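Local coordinates for thermostable carboxypeptidase 1 (Pyrococcus furiosus, PDB 1KA2), which releases amino acids one at a time from the C-terminus of peptides, with broad specificity, as a metal-dependent homodimeric carboxypeptidase of the M32 family, at residues L275-D281 with R461-R466; E3-N7 with R283-I289; P197-E203 with L340-R346. One frame throughout, in Å; residues are numbered along the deposited sequence.

Contact 1: L275-D281 with R461-R466; sequences LYELQQD and REKIHR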
loop_
_atom_site.group_PDB
_atom_site.type_symbol
_atom_site.label_atom_id
_atom_site.label_comp_id
_atom_site.label_asym_id
_atom_site.label_seq_id
_atom_site.Cartn_x
_atom_site.Cartn_y
_atom_site.Cartn_z
ATOM N N LEU A 275 5.509 7.895 17.650
ATOM C CA LEU A 275 5.463 9.270 18.161
ATOM C C LEU A 275 6.694 10.003 17.666
ATOM O O LEU A 275 6.628 11.153 17.222
ATOM C CB LEU A 275 5.436 9.283 19.697
ATOM C CG LEU A 275 5.420 10.677 20.351
ATOM C CD1 LEU A 275 4.078 11.343 20.081
ATOM C CD2 LEU A 275 5.643 10.566 21.843
ATOM N N TYR A 276 7.820 9.310 17.734
ATOM C CA TYR A 276 9.099 9.837 17.288
ATOM C C TYR A 276 9.019 10.332 15.835
ATOM O O TYR A 276 9.389 11.466 15.515
ATOM C CB TYR A 276 10.140 8.728 17.425
ATOM C CG TYR A 276 11.574 9.108 17.153
ATOM C CD1 TYR A 276 11.931 10.384 16.704
ATOM C CD2 TYR A 276 12.589 8.185 17.382
ATOM C CE1 TYR A 276 13.281 10.722 16.499
ATOM C CE2 TYR A 276 13.919 8.504 17.185
ATOM C CZ TYR A 276 14.271 9.763 16.746
ATOM O OH TYR A 276 15.618 10.028 16.554
ATOM N N GLU A 277 8.536 9.475 14.950
ATOM C CA GLU A 277 8.427 9.846 13.546
ATOM C C GLU A 277 7.318 10.875 13.355
ATOM O O GLU A 277 7.397 11.754 12.499
ATOM C CB GLU A 277 8.155 8.601 12.711
ATOM C CG GLU A 277 9.323 7.643 12.657
ATOM C CD GLU A 277 10.539 8.245 11.964
ATOM O OE1 GLU A 277 10.351 9.100 11.065
ATOM O OE2 GLU A 277 11.678 7.855 12.307
ATOM N N LEU A 278 6.289 10.750 14.179
ATOM C CA LEU A 278 5.142 11.638 14.155
ATOM C C LEU A 278 5.542 13.047 14.586
ATOM O O LEU A 278 5.072 14.032 14.023
ATOM C CB LEU A 278 4.072 11.088 15.100
ATOM C CG LEU A 278 2.654 10.860 14.569
ATOM C CD1 LEU A 278 2.699 10.364 13.159
ATOM C CD2 LEU A 278 1.923 9.856 15.465
ATOM N N GLN A 279 6.421 13.141 15.582
ATOM C CA GLN A 279 6.843 14.444 16.084
ATOM C C GLN A 279 8.093 14.975 15.406
ATOM O O GLN A 279 8.963 15.558 16.043
ATOM C CB GLN A 279 7.031 14.381 17.602
ATOM C CG GLN A 279 5.750 13.950 18.313
ATOM C CD GLN A 279 5.711 14.324 19.781
ATOM O OE1 GLN A 279 4.739 14.915 20.247
ATOM N NE2 GLN A 279 6.755 13.972 20.517
ATOM N N GLN A 280 8.157 14.776 14.096
ATOM C CA GLN A 280 9.278 15.231 13.303
ATOM C C GLN A 280 8.983 16.672 12.888
ATOM O O GLN A 280 7.844 17.118 12.964
ATOM C CB GLN A 280 9.427 14.324 12.084
ATOM C CG GLN A 280 10.839 14.183 11.598
ATOM C CD GLN A 280 11.769 13.557 12.624
ATOM O OE1 GLN A 280 12.976 13.662 12.499
ATOM N NE2 GLN A 280 11.211 12.893 13.630
ATOM N N ASP A 281 10.006 17.402 12.465
ATOM C CA ASP A 281 9.842 18.796 12.060
ATOM C C ASP A 281 9.409 18.865 10.595
ATOM O O ASP A 281 10.180 18.507 9.708
ATOM C CB ASP A 281 11.170 19.531 12.248
ATOM C CG ASP A 281 11.025 21.035 12.192
ATOM O OD1 ASP A 281 10.330 21.531 11.284
ATOM O OD2 ASP A 281 11.625 21.725 13.050
ATOM N N ARG A 461 9.780 15.593 22.236
ATOM C CA ARG A 461 9.905 16.303 20.964
ATOM C C ARG A 461 11.087 17.264 20.958
ATOM O O ARG A 461 11.965 17.181 20.100
ATOM C CB ARG A 461 8.618 17.077 20.659
ATOM C CG ARG A 461 8.641 17.844 19.348
ATOM C CD ARG A 461 7.226 18.137 18.892
ATOM N NE ARG A 461 7.127 18.169 17.434
ATOM C CZ ARG A 461 5.994 18.000 16.752
ATOM N NH1 ARG A 461 4.847 17.789 17.394
ATOM N NH2 ARG A 461 6.006 18.023 15.421
ATOM N N GLU A 462 11.099 18.176 21.923
ATOM C CA GLU A 462 12.158 19.170 22.036
ATOM C C GLU A 462 13.535 18.570 22.245
ATOM O O GLU A 462 14.516 19.045 21.668
ATOM C CB GLU A 462 11.869 20.126 23.195
ATOM C CG GLU A 462 11.223 21.430 22.780
ATOM C CD GLU A 462 12.079 22.215 21.807
ATOM O OE1 GLU A 462 13.259 22.495 22.131
ATOM O OE2 GLU A 462 11.566 22.554 20.718
ATOM N N LYS A 463 13.616 17.536 23.074
ATOM C CA LYS A 463 14.910 16.925 23.352
ATOM C C LYS A 463 15.423 15.984 22.265
ATOM O O LYS A 463 16.591 16.052 21.885
ATOM C CB LYS A 463 14.865 16.183 24.696
ATOM C CG LYS A 463 14.655 17.073 25.915
ATOM C CD LYS A 463 15.756 18.114 26.029
ATOM C CE LYS A 463 15.792 18.776 27.407
ATOM N NZ LYS A 463 14.600 19.626 27.683
ATOM N N ILE A 464 14.549 15.126 21.741
ATOM C CA ILE A 464 14.961 14.145 20.733
ATOM C C ILE A 464 14.361 14.249 19.324
ATOM O O ILE A 464 15.082 14.420 18.340
ATOM C CB ILE A 464 14.657 12.709 21.219
ATOM C CG1 ILE A 464 15.217 12.482 22.629
ATOM C CG2 ILE A 464 15.231 11.710 20.238
ATOM C CD1 ILE A 464 16.715 12.657 22.747
ATOM N N HIS A 465 13.039 14.125 19.245
ATOM C CA HIS A 465 12.295 14.112 17.982
ATOM C C HIS A 465 12.505 15.184 16.901
ATOM O O HIS A 465 12.909 14.864 15.782
ATOM C CB HIS A 465 10.799 14.013 18.302
ATOM C CG HIS A 465 10.453 12.873 19.219
ATOM N ND1 HIS A 465 9.184 12.678 19.720
ATOM C CD2 HIS A 465 11.213 11.865 19.714
ATOM C CE1 HIS A 465 9.176 11.597 20.483
ATOM N NE2 HIS A 465 10.394 11.088 20.496
ATOM N N ARG A 466 12.221 16.442 17.220
ATOM C CA ARG A 466 12.339 17.512 16.231
ATOM C C ARG A 466 13.682 17.579 15.532
ATOM O O ARG A 466 13.785 18.130 14.438
ATOM C CB ARG A 466 12.046 18.870 16.868
ATOM C CG ARG A 466 13.039 19.276 17.955
ATOM C CD ARG A 466 12.832 20.735 18.371
ATOM N NE ARG A 466 13.107 21.635 17.255
ATOM C CZ ARG A 466 12.970 22.958 17.294
ATOM N NH1 ARG A 466 12.555 23.564 18.402
ATOM N NH2 ARG A 466 13.250 23.676 16.214
HETATM O O HOH W 1 16.297 12.640 16.383
HETATM O O HOH W 2 13.006 16.320 12.489
HETATM O O HOH W 3 13.826 21.115 14.732
#
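His465 lies flat against the backbone of Tyr276: CA of Tyr276 sits over the centre of the His465 imidazole, 3.6 Å from its centroid. This CH-pi contact marks the tight part of the interface. The planes of the Tyr276 and His465 rings are tilted by only 19°, but the rings are displaced and little of one lies over the other; CD1 of Tyr276 comes to 3.4 Å from CD2 of His465. With CG anti to its carbonyl carbon (chi1 -53°), His465 turns its ring toward Tyr276 and Gln279. At the imidazole edge, Gln279 NE2 donates to His465 ND1 over 2.9 Å in an almost straight bond (165°). Gln301 OE1 bonds to His465 NE2, so both ring nitrogens are engaged and the ring can hardly turn; a histidine suits a buried site needing a flat group with a nitrogen on two sides of its rim. Gln279 NE2 also bonds to Lys457 O.

Arg461 lays its guanidinium over CA of Gln279, and its NH2 reaches Gln280 O in a weak bond of 3.2 Å. Toward Asp281 the contact becomes looser and wet. One water joins Asp281 OD2, Arg466 O and Arg466 NE, and a second ties Gln280 OE1 to Arg466 O. Asp281 OD2 is 4.1 Å from Arg466 NH2 but off the guanidinium's plane, so only the charges attract; its salt bridge is with Arg283, while Arg466 pairs with Glu462.

The contact joins the C-terminal end of helix 261-278, which carries the HEXXH metal-binding motif, to the end of helix 454-465. Helix 295-309 packs against both, through Ile297 on Tyr276 and Ile464, and strand 248-253 touches Leu278.

Contact 2: E3-N7 with R283-I289; sequences EVFQN and RFMFTPI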
loop_
_atom_site.group_PDB
_atom_site.type_symbol
_atom_site.label_atom_id
_atom_site.label_comp_id
_atom_site.label_asym_id
_atom_site.label_seq_id
_atom_site.Cartn_x
_atom_site.Cartn_y
_atom_site.Cartn_z
ATOM N N GLU A 3 14.486 30.308 4.461
ATOM C CA GLU A 3 14.643 30.075 5.900
ATOM C C GLU A 3 15.548 28.884 6.233
ATOM O O GLU A 3 16.763 29.046 6.327
ATOM C CB GLU A 3 13.279 29.915 6.581
ATOM C CG GLU A 3 13.356 29.733 8.085
ATOM C CD GLU A 3 14.243 30.761 8.748
ATOM O OE1 GLU A 3 14.033 31.970 8.518
ATOM O OE2 GLU A 3 15.152 30.356 9.506
ATOM N N VAL A 4 14.968 27.697 6.406
ATOM C CA VAL A 4 15.757 26.513 6.743
ATOM C C VAL A 4 16.684 26.058 5.618
ATOM O O VAL A 4 17.853 25.723 5.853
ATOM C CB VAL A 4 14.845 25.338 7.148
ATOM C CG1 VAL A 4 15.668 24.083 7.359
ATOM C CG2 VAL A 4 14.100 25.690 8.421
ATOM N N PHE A 5 16.167 26.038 4.396
ATOM C CA PHE A 5 16.982 25.632 3.262
ATOM C C PHE A 5 17.111 26.828 2.345
ATOM O O PHE A 5 16.182 27.174 1.613
ATOM C CB PHE A 5 16.342 24.435 2.561
ATOM C CG PHE A 5 16.142 23.254 3.471
ATOM C CD1 PHE A 5 14.912 22.628 3.560
ATOM C CD2 PHE A 5 17.181 22.807 4.284
ATOM C CE1 PHE A 5 14.710 21.576 4.453
ATOM C CE2 PHE A 5 16.993 21.754 5.181
ATOM C CZ PHE A 5 15.757 21.138 5.269
ATOM N N GLN A 6 18.281 27.459 2.417
ATOM C CA GLN A 6 18.590 28.659 1.642
ATOM C C GLN A 6 19.592 28.448 0.511
ATOM O O GLN A 6 19.360 28.869 -0.617
ATOM C CB GLN A 6 19.122 29.748 2.585
ATOM C CG GLN A 6 20.124 29.229 3.617
ATOM C CD GLN A 6 21.004 30.324 4.201
ATOM O OE1 GLN A 6 21.827 30.913 3.494
ATOM N NE2 GLN A 6 20.835 30.602 5.494
ATOM N N ASN A 7 20.708 27.800 0.822
ATOM C CA ASN A 7 21.743 27.562 -0.173
ATOM C C ASN A 7 21.238 26.918 -1.461
ATOM O O ASN A 7 20.483 25.946 -1.439
ATOM C CB ASN A 7 22.855 26.698 0.403
ATOM C CG ASN A 7 23.954 26.452 -0.600
ATOM O OD1 ASN A 7 24.698 27.366 -0.950
ATOM N ND2 ASN A 7 24.052 25.222 -1.089
ATOM N N ARG A 283 9.367 21.137 8.500
ATOM C CA ARG A 283 10.144 21.966 7.593
ATOM C C ARG A 283 11.187 21.082 6.898
ATOM O O ARG A 283 11.830 21.513 5.947
ATOM C CB ARG A 283 10.840 23.092 8.357
ATOM C CG ARG A 283 9.880 24.035 9.060
ATOM C CD ARG A 283 10.626 25.009 9.954
ATOM N NE ARG A 283 11.325 24.316 11.025
ATOM C CZ ARG A 283 12.231 24.881 11.812
ATOM N NH1 ARG A 283 12.548 26.156 11.646
ATOM N NH2 ARG A 283 12.828 24.170 12.753
ATOM N N PHE A 284 11.341 19.846 7.384
ATOM C CA PHE A 284 12.303 18.879 6.834
ATOM C C PHE A 284 11.633 17.834 5.918
ATOM O O PHE A 284 12.290 16.906 5.421
ATOM C CB PHE A 284 13.035 18.136 7.972
ATOM C CG PHE A 284 13.693 19.045 8.994
ATOM C CD1 PHE A 284 13.931 20.394 8.718
ATOM C CD2 PHE A 284 14.089 18.541 10.234
ATOM C CE1 PHE A 284 14.547 21.219 9.658
ATOM C CE2 PHE A 284 14.712 19.363 11.185
ATOM C CZ PHE A 284 14.940 20.701 10.898
ATOM N N MET A 285 10.327 17.983 5.701
ATOM C CA MET A 285 9.567 17.053 4.868
ATOM C C MET A 285 10.230 16.852 3.501
ATOM O O MET A 285 10.623 17.819 2.844
ATOM C CB MET A 285 8.138 17.587 4.702
ATOM C CG MET A 285 7.098 16.549 4.347
ATOM S SD MET A 285 5.455 17.281 4.142
ATOM C CE MET A 285 4.904 17.371 5.845
ATOM N N PHE A 286 10.351 15.593 3.075
ATOM C CA PHE A 286 10.980 15.251 1.787
ATOM C C PHE A 286 12.517 15.321 1.778
ATOM O O PHE A 286 13.141 15.096 0.738
ATOM C CB PHE A 286 10.455 16.161 0.676
ATOM C CG PHE A 286 8.977 16.291 0.665
ATOM C CD1 PHE A 286 8.378 17.519 0.908
ATOM C CD2 PHE A 286 8.173 15.176 0.448
ATOM C CE1 PHE A 286 6.983 17.637 0.937
ATOM C CE2 PHE A 286 6.790 15.281 0.474
ATOM C CZ PHE A 286 6.191 16.516 0.719
ATOM N N THR A 287 13.120 15.625 2.925
ATOM C CA THR A 287 14.576 15.739 3.018
ATOM C C THR A 287 15.188 14.642 3.883
ATOM O O THR A 287 14.526 14.076 4.747
ATOM C CB THR A 287 14.994 17.067 3.649
ATOM O OG1 THR A 287 14.799 16.996 5.064
ATOM C CG2 THR A 287 14.170 18.205 3.085
ATOM N N PRO A 288 16.481 14.353 3.675
ATOM C CA PRO A 288 17.182 13.316 4.445
ATOM C C PRO A 288 17.404 13.565 5.942
ATOM O O PRO A 288 17.891 12.676 6.635
ATOM C CB PRO A 288 18.493 13.141 3.678
ATOM C CG PRO A 288 18.691 14.454 3.016
ATOM C CD PRO A 288 17.319 14.833 2.560
ATOM N N ILE A 289 17.062 14.751 6.448
ATOM C CA ILE A 289 17.232 15.017 7.876
ATOM C C ILE A 289 15.974 14.714 8.679
ATOM O O ILE A 289 16.019 14.626 9.909
ATOM C CB ILE A 289 17.671 16.473 8.178
ATOM C CG1 ILE A 289 16.795 17.475 7.426
ATOM C CG2 ILE A 289 19.150 16.643 7.848
ATOM C CD1 ILE A 289 17.178 18.929 7.718
#
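Arg283 meets Val4 with the flat of its guanidinium: Val4 CG2 rests over one face, 3.6 Å from Arg283 NH1. The chain bends at chi3 (-63°), which brings the group back across the methyl, while the charge is answered by a salt bridge to Asp281. An arginine suits this exposed margin because its flat face can lie on an aliphatic group while its N-H groups bond to a carboxylate. Its backbone carbonyl also meets the Phe5 ring, with Arg283 O 3.2 Å from Phe5 CE1.

Phe284 follows, and Val4 CG1 approaches the edge of its ring, 3.8 Å from CE1. Phe5 CZ stands 4.0 Å from Phe284 CD1, the two side chains crossing at about a right angle. Phe284 also opens a type II beta turn that ends at Thr287. Within the turn, Phe286 packs on Val48 of the second subunit. At its end, Phe284 O accepts both from Thr287 N and, over 2.5 Å, from Thr287 OG1. With OG1 between the backbone N and the carbonyl carbon (chi1 77°), Thr287 binds its own turn and presents CG2 to Phe5, 3.7 Å from CE1. Thus one small residue serves a polar and an apolar neighbour.

Ile289 closes the segment, its CD1 lying in the plane of the Phe5 ring at the edge, 3.6 Å from CZ, and over one face of the Phe284 ring. An alanine in place of Phe5 is likely to open a gap among Thr287 CG2, Ile289 CD1 and Phe284, robbing them of the ring they share.

Leu14 and Ile86 extend the packing round Phe5. Between the N-terminal loop before helix 8-36 and the loop following helix 261-278 the contact is apolar: its fit is probably governed by shape and burial, while polar bonds to Asn80 and Glu83 hold the N-terminal loop from elsewhere.

Contact 3: P197-E203 with L340-R346; sequences PREHPLE and LYFNIVR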
loop_
_atom_site.group_PDB
_atom_site.type_symbol
_atom_site.label_atom_id
_atom_site.label_comp_id
_atom_site.label_asym_id
_atom_site.label_seq_id
_atom_site.Cartn_x
_atom_site.Cartn_y
_atom_site.Cartn_z
ATOM N N PRO A 197 7.681 -12.548 41.104
ATOM C CA PRO A 197 7.561 -13.937 40.654
ATOM C C PRO A 197 8.182 -14.213 39.286
ATOM O O PRO A 197 8.454 -13.295 38.511
ATOM C CB PRO A 197 6.053 -14.166 40.669
ATOM C CG PRO A 197 5.519 -12.827 40.281
ATOM C CD PRO A 197 6.368 -11.876 41.098
ATOM N N ARG A 198 8.402 -15.486 38.998
ATOM C CA ARG A 198 8.987 -15.888 37.732
ATOM C C ARG A 198 7.902 -16.197 36.712
ATOM O O ARG A 198 8.188 -16.424 35.535
ATOM C CB ARG A 198 9.873 -17.117 37.928
ATOM C CG ARG A 198 11.115 -16.885 38.771
ATOM C CD ARG A 198 12.050 -18.067 38.600
ATOM N NE ARG A 198 13.333 -17.896 39.265
ATOM C CZ ARG A 198 14.410 -18.618 38.971
ATOM N NH1 ARG A 198 14.342 -19.545 38.024
ATOM N NH2 ARG A 198 15.549 -18.421 39.623
ATOM N N GLU A 199 6.657 -16.208 37.173
ATOM C CA GLU A 199 5.511 -16.482 36.311
ATOM C C GLU A 199 4.247 -15.954 36.976
ATOM O O GLU A 199 4.271 -15.569 38.147
ATOM C CB GLU A 199 5.377 -17.983 36.069
ATOM C CG GLU A 199 5.144 -18.777 37.335
ATOM C CD GLU A 199 5.025 -20.262 37.076
ATOM O OE1 GLU A 199 4.837 -21.016 38.057
ATOM O OE2 GLU A 199 5.119 -20.671 35.895
ATOM N N HIS A 200 3.148 -15.930 36.229
ATOM C CA HIS A 200 1.884 -15.437 36.752
ATOM C C HIS A 200 0.734 -16.167 36.061
ATOM O O HIS A 200 0.819 -16.484 34.873
ATOM C CB HIS A 200 1.763 -13.932 36.503
ATOM C CG HIS A 200 0.711 -13.267 37.332
ATOM N ND1 HIS A 200 0.953 -12.802 38.606
ATOM C CD2 HIS A 200 -0.604 -13.050 37.095
ATOM C CE1 HIS A 200 -0.169 -12.330 39.121
ATOM N NE2 HIS A 200 -1.128 -12.471 38.225
ATOM N N PRO A 201 -0.359 -16.445 36.794
ATOM C CA PRO A 201 -1.492 -17.147 36.178
ATOM C C PRO A 201 -2.140 -16.387 35.015
ATOM O O PRO A 201 -2.735 -16.996 34.124
ATOM C CB PRO A 201 -2.445 -17.376 37.361
ATOM C CG PRO A 201 -2.126 -16.241 38.294
ATOM C CD PRO A 201 -0.615 -16.180 38.222
ATOM N N LEU A 202 -2.009 -15.063 35.020
ATOM C CA LEU A 202 -2.571 -14.231 33.963
ATOM C C LEU A 202 -1.973 -14.564 32.585
ATOM O O LEU A 202 -2.542 -14.214 31.550
ATOM C CB LEU A 202 -2.363 -12.750 34.295
ATOM C CG LEU A 202 -3.378 -12.161 35.283
ATOM C CD1 LEU A 202 -2.990 -10.733 35.672
ATOM C CD2 LEU A 202 -4.767 -12.192 34.641
ATOM N N GLU A 203 -0.834 -15.251 32.583
ATOM C CA GLU A 203 -0.184 -15.652 31.340
ATOM C C GLU A 203 -1.016 -16.701 30.613
ATOM O O GLU A 203 -0.923 -16.835 29.391
ATOM C CB GLU A 203 1.194 -16.259 31.604
ATOM C CG GLU A 203 2.182 -15.356 32.292
ATOM C CD GLU A 203 3.592 -15.905 32.215
ATOM O OE1 GLU A 203 4.488 -15.321 32.856
ATOM O OE2 GLU A 203 3.806 -16.914 31.503
ATOM N N LEU A 340 2.538 -7.112 39.101
ATOM C CA LEU A 340 3.511 -8.203 39.185
ATOM C C LEU A 340 3.611 -8.954 37.851
ATOM O O LEU A 340 4.690 -9.366 37.430
ATOM C CB LEU A 340 3.128 -9.173 40.317
ATOM C CG LEU A 340 3.137 -8.600 41.748
ATOM C CD1 LEU A 340 2.578 -9.632 42.720
ATOM C CD2 LEU A 340 4.560 -8.201 42.156
ATOM N N TYR A 341 2.470 -9.118 37.194
ATOM C CA TYR A 341 2.392 -9.792 35.905
ATOM C C TYR A 341 3.245 -9.034 34.880
ATOM O O TYR A 341 4.086 -9.628 34.201
ATOM C CB TYR A 341 0.919 -9.841 35.486
ATOM C CG TYR A 341 0.628 -10.295 34.081
ATOM C CD1 TYR A 341 1.229 -11.438 33.548
ATOM C CD2 TYR A 341 -0.299 -9.608 33.297
ATOM C CE1 TYR A 341 0.912 -11.883 32.269
ATOM C CE2 TYR A 341 -0.627 -10.041 32.019
ATOM C CZ TYR A 341 -0.020 -11.181 31.509
ATOM O OH TYR A 341 -0.363 -11.615 30.246
ATOM N N PHE A 342 3.050 -7.718 34.800
ATOM C CA PHE A 342 3.791 -6.872 33.862
ATOM C C PHE A 342 5.285 -6.760 34.160
ATOM O O PHE A 342 6.048 -6.282 33.325
ATOM C CB PHE A 342 3.211 -5.451 33.862
ATOM C CG PHE A 342 2.038 -5.253 32.936
ATOM C CD1 PHE A 342 1.192 -6.305 32.612
ATOM C CD2 PHE A 342 1.759 -3.987 32.422
ATOM C CE1 PHE A 342 0.088 -6.100 31.797
ATOM C CE2 PHE A 342 0.656 -3.773 31.607
ATOM C CZ PHE A 342 -0.180 -4.834 31.295
ATOM N N ASN A 343 5.706 -7.191 35.343
ATOM C CA ASN A 343 7.107 -7.068 35.726
ATOM C C ASN A 343 7.795 -8.350 36.138
ATOM O O ASN A 343 8.830 -8.314 36.792
ATOM C CB ASN A 343 7.230 -6.050 36.851
ATOM C CG ASN A 343 6.999 -4.634 36.378
ATOM O OD1 ASN A 343 7.942 -3.914 36.088
ATOM N ND2 ASN A 343 5.737 -4.235 36.281
ATOM N N ILE A 344 7.225 -9.483 35.762
ATOM C CA ILE A 344 7.831 -10.755 36.094
ATOM C C ILE A 344 9.300 -10.741 35.678
ATOM O O ILE A 344 9.703 -10.002 34.772
ATOM C CB ILE A 344 7.090 -11.902 35.389
ATOM C CG1 ILE A 344 5.767 -12.160 36.110
ATOM C CG2 ILE A 344 7.948 -13.154 35.357
ATOM C CD1 ILE A 344 4.979 -13.304 35.547
ATOM N N VAL A 345 10.109 -11.533 36.371
ATOM C CA VAL A 345 11.527 -11.633 36.058
ATOM C C VAL A 345 11.877 -13.102 36.065
ATOM O O VAL A 345 11.662 -13.790 37.056
ATOM C CB VAL A 345 12.402 -10.904 37.081
ATOM C CG1 VAL A 345 13.874 -11.151 36.765
ATOM C CG2 VAL A 345 12.104 -9.414 37.047
ATOM N N ARG A 346 12.400 -13.587 34.946
ATOM C CA ARG A 346 12.744 -14.990 34.846
ATOM C C ARG A 346 13.729 -15.283 33.729
ATOM O O ARG A 346 13.429 -15.101 32.552
ATOM C CB ARG A 346 11.462 -15.813 34.661
ATOM C CG ARG A 346 11.574 -16.992 33.718
ATOM C CD ARG A 346 10.585 -16.830 32.571
ATOM N NE ARG A 346 9.203 -16.928 33.033
ATOM C CZ ARG A 346 8.145 -16.527 32.332
ATOM N NH1 ARG A 346 8.302 -15.990 31.127
ATOM N NH2 ARG A 346 6.925 -16.666 32.836
#
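Leu202 CB stands almost exactly over the centre of the Tyr341 ring, 3.7 Å from its centroid, while Glu203 CG comes to the edge near CE1. The imidazole of His200 is sandwiched: Pro201 CD lies over one face and Tyr341 CB over the opposite one, in a CH-pi contact 19° off the normal. With CG anti to the backbone N (chi1 170°), Tyr341 lays its ring beneath Leu202, and its hydroxyl goes beyond the contact to Asp259 and Arg261 N. A tyrosine thus offers an apolar face here and a polar tip there.

The contact joins the loop between helices 169-192 and 209-223 to the last turn of helix 335-342 and the chain beyond it, extended at 344-346. There Val345 N donates to Pro197 O over 3.2 Å, in the carbonyl plane. Proline suits the place by giving its ring carbons to Leu340 CD2 and Ile344 CG1 as well.

Farther on, Arg346 bends at chi2 and chi3 to bring its guanidinium back to the loop. Arg346 NE and NH2 both bond weakly to Arg198 O, NE at 2.7 Å. Arg346 NH2 also makes a salt bridge to Glu203, reaching the syn lone pair of Glu203 OE1 at 2.8 Å, with the carboxylate and guanidinium planes 77° apart. Ile344 packs between the loop and the helix end, its CG2 against the carbonyl oxygens of Pro197 and Arg198.

In the fold
Contacts 1 and 2 are neighbours, their centres 15 Å apart, and they touch: Arg466 O packs on Phe284 CE2. Both use the chain that leaves helix 261-278 and runs on to helix 295-309, two helices that supply the metal ligands. Contact 3 lies about 33 Å from contact 1 and 47 Å from contact 2, centre to centre. In sequence the order is 3-7, 197-203, 275-281, 283-289, 340-346, 461-466, so each pair of contacts interleaves. Of the three, only contact 1 lies near the metal site; contacts 2 and 3 join loops away from it, on opposite sides of the centre of this largely helical chain.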